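Local structure of GH3 beta-N-acetylglucosaminidase (Paenibacillaceae, 6K5J) at residues V281-V289 with A307-A315. The protein is a glycoside hydrolase of family 3 that hydrolyses beta-glycosidic bonds to release terminal N-acetylglucosamine from the non-reducing ends of its substrates. Residues are numbered along the deposited sequence; the frame is centred on the assembly and turned at random.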
loop_
_atom_site.group_PDB
_atom_site.type_symbol
_atom_site.label_atom_id
_atom_site.label_comp_id
_atom_site.label_asym_id
_atom_site.label_seq_id
_atom_site.Cartn_x
_atom_site.Cartn_y
_atom_site.Cartn_z
ATOM N N VAL A 281 12.080 -5.677 19.543
ATOM C CA VAL A 281 12.542 -5.948 18.177
ATOM C C VAL A 281 13.482 -7.157 18.144
ATOM O O VAL A 281 13.328 -8.058 17.309
ATOM C CB VAL A 281 13.205 -4.702 17.564
ATOM C CG1 VAL A 281 13.868 -5.047 16.220
ATOM C CG2 VAL A 281 12.165 -3.574 17.379
ATOM N N GLY A 282 14.473 -7.190 19.039
ATOM C CA GLY A 282 15.428 -8.290 19.029
ATOM C C GLY A 282 14.772 -9.628 19.315
ATOM O O GLY A 282 14.950 -10.599 18.572
ATOM N N GLU A 283 13.974 -9.686 20.379
ATOM C CA GLU A 283 13.285 -10.921 20.720
ATOM C C GLU A 283 12.136 -11.199 19.757
ATOM O O GLU A 283 11.809 -12.362 19.506
ATOM C CB GLU A 283 12.807 -10.853 22.176
ATOM C CG GLU A 283 12.074 -12.087 22.684
ATOM C CD GLU A 283 12.939 -13.347 22.765
ATOM O OE1 GLU A 283 12.372 -14.445 22.592
ATOM O OE2 GLU A 283 14.165 -13.252 23.013
ATOM N N GLY A 284 11.520 -10.157 19.195
ATOM C CA GLY A 284 10.562 -10.389 18.126
ATOM C C GLY A 284 11.206 -11.029 16.912
ATOM O O GLY A 284 10.625 -11.922 16.285
ATOM N N ALA A 285 12.416 -10.586 16.561
ATOM C CA ALA A 285 13.142 -11.197 15.450
ATOM C C ALA A 285 13.335 -12.692 15.681
ATOM O O ALA A 285 13.051 -13.513 14.802
ATOM C CB ALA A 285 14.496 -10.511 15.269
ATOM N N VAL A 286 13.836 -13.055 16.863
ATOM C CA VAL A 286 14.053 -14.461 17.200
ATOM C C VAL A 286 12.738 -15.223 17.149
ATOM O O VAL A 286 12.648 -16.310 16.570
ATOM C CB VAL A 286 14.723 -14.580 18.584
ATOM C CG1 VAL A 286 14.823 -16.045 19.016
ATOM C CG2 VAL A 286 16.088 -13.922 18.563
ATOM N N GLN A 287 11.692 -14.659 17.750
ATOM C CA GLN A 287 10.418 -15.363 17.801
ATOM C C GLN A 287 9.782 -15.489 16.423
ATOM O O GLN A 287 9.087 -16.478 16.152
ATOM C CB GLN A 287 9.471 -14.658 18.764
ATOM C CG GLN A 287 9.678 -15.068 20.208
ATOM C CD GLN A 287 8.843 -14.250 21.160
ATOM O OE1 GLN A 287 9.362 -13.420 21.908
ATOM N NE2 GLN A 287 7.540 -14.477 21.139
ATOM N N ALA A 288 10.011 -14.509 15.542
ATOM C CA ALA A 288 9.498 -14.606 14.176
ATOM C C ALA A 288 10.148 -15.756 13.412
ATOM O O ALA A 288 9.464 -16.501 12.698
ATOM C CB ALA A 288 9.724 -13.283 13.443
ATOM N N VAL A 289 11.463 -15.910 13.527
ATOM C CA VAL A 289 12.112 -17.043 12.870
ATOM C C VAL A 289 11.603 -18.350 13.465
ATOM O O VAL A 289 11.279 -19.297 12.740
ATOM C CB VAL A 289 13.645 -16.932 12.978
ATOM C CG1 VAL A 289 14.295 -18.240 12.529
ATOM C CG2 VAL A 289 14.157 -15.747 12.139
ATOM N N ALA A 307 20.018 -4.728 16.676
ATOM C CA ALA A 307 19.491 -5.547 17.764
ATOM C C ALA A 307 18.909 -6.853 17.234
ATOM O O ALA A 307 19.130 -7.920 17.820
ATOM C CB ALA A 307 18.440 -4.771 18.556
ATOM N N ALA A 308 18.164 -6.791 16.124
ATOM C CA ALA A 308 17.629 -8.008 15.513
ATOM C C ALA A 308 18.750 -8.932 15.051
ATOM O O ALA A 308 18.716 -10.143 15.299
ATOM C CB ALA A 308 16.724 -7.645 14.334
ATOM N N LEU A 309 19.744 -8.375 14.364
ATOM C CA LEU A 309 20.865 -9.176 13.880
ATOM C C LEU A 309 21.606 -9.843 15.035
ATOM O O LEU A 309 21.945 -11.034 14.966
ATOM C CB LEU A 309 21.821 -8.295 13.069
ATOM C CG LEU A 309 21.432 -7.916 11.637
ATOM C CD1 LEU A 309 22.134 -6.616 11.198
ATOM C CD2 LEU A 309 21.739 -9.053 10.671
ATOM N N ASP A 310 21.881 -9.076 16.098
ATOM C CA ASP A 310 22.560 -9.609 17.277
ATOM C C ASP A 310 21.720 -10.675 17.965
ATOM O O ASP A 310 22.247 -11.705 18.395
ATOM C CB ASP A 310 22.869 -8.480 18.271
ATOM C CG ASP A 310 24.069 -7.631 17.857
ATOM O OD1 ASP A 310 24.898 -8.100 17.054
ATOM O OD2 ASP A 310 24.176 -6.485 18.347
ATOM N N ALA A 311 20.415 -10.437 18.098
ATOM C CA ALA A 311 19.554 -11.405 18.769
ATOM C C ALA A 311 19.459 -12.707 17.979
ATOM O O ALA A 311 19.443 -13.796 18.568
ATOM C CB ALA A 311 18.171 -10.799 18.991
ATOM N N LEU A 312 19.392 -12.619 16.646
ATOM C CA LEU A 312 19.313 -13.827 15.827
ATOM C C LEU A 312 20.596 -14.640 15.934
ATOM O O LEU A 312 20.555 -15.866 16.087
ATOM C CB LEU A 312 19.036 -13.468 14.365
ATOM C CG LEU A 312 17.595 -13.026 14.069
ATOM C CD1 LEU A 312 17.500 -12.431 12.659
ATOM C CD2 LEU A 312 16.642 -14.197 14.229
ATOM N N LEU A 313 21.746 -13.967 15.853
ATOM C CA LEU A 313 23.017 -14.662 16.013
ATOM C C LEU A 313 23.119 -15.310 17.392
ATOM O O LEU A 313 23.516 -16.476 17.515
ATOM C CB LEU A 313 24.173 -13.692 15.780
ATOM C CG LEU A 313 25.555 -14.343 15.791
ATOM C CD1 LEU A 313 25.707 -15.307 14.622
ATOM C CD2 LEU A 313 26.657 -13.292 15.767
ATOM N N ALA A 314 22.756 -14.571 18.443
ATOM C CA ALA A 314 22.850 -15.117 19.796
ATOM C C ALA A 314 21.938 -16.324 19.973
ATOM O O ALA A 314 22.285 -17.275 20.687
ATOM C CB ALA A 314 22.512 -14.038 20.827
ATOM N N ALA A 315 20.768 -16.303 19.329
ATOM C CA ALA A 315 19.835 -17.421 19.431
ATOM C C ALA A 315 20.398 -18.682 18.785
ATOM O O ALA A 315 20.186 -19.790 19.291
ATOM C CB ALA A 315 18.495 -17.044 18.798
#
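G282 of helix 281-289 lies against A308 of helix 307-315 with their CA atoms 4.2 Å apart, where two helices running broadly the same way cross at -49° with their axes 7.6 Å from each other at closest approach. Small residues allow this close fit. With no side chain on G282, its CA sits beside A307 O, and the methyl of A311 comes down on the backbone carbonyl, A311 CB to G282 O 3.3 Å. One turn on, A285 and A308 meet methyl to methyl, their CB atoms 3.7 Å apart.

V286 spreads its two branches over the partner helix. V286 CG2, lying anti to its own carbonyl carbon, rests 3.4 Å from A311 O and also meets the A311 methyl, while V286 CG1 packs on A315 CB at 3.8 Å. From the facing helix, L312 extends to A285 and V289: its first bond runs along the flank of the contact, and the end swings in toward helix 281-289, placing L312 CD2 3.7 Å from A285 O and 3.6 Å from V289 CG2. The contact is thus apolar packing in which methyls meet both other methyls and the carbonyl oxygens of G282, A285 and A311.

Beneath it, A285 and V289 touch I296 and A308 touches V298, both of strand 296-298, and L312 also packs on V21 of strand 21-23. V286 also touches R320, whose NH2 forms a salt bridge with E283 OE1. The two helices flank strand 296-298 in sequence and pack on the outside of the barrel; the strand runs parallel beside strand 21-23, as in the (beta/alpha)8 TIM barrel to whose clan this domain belongs.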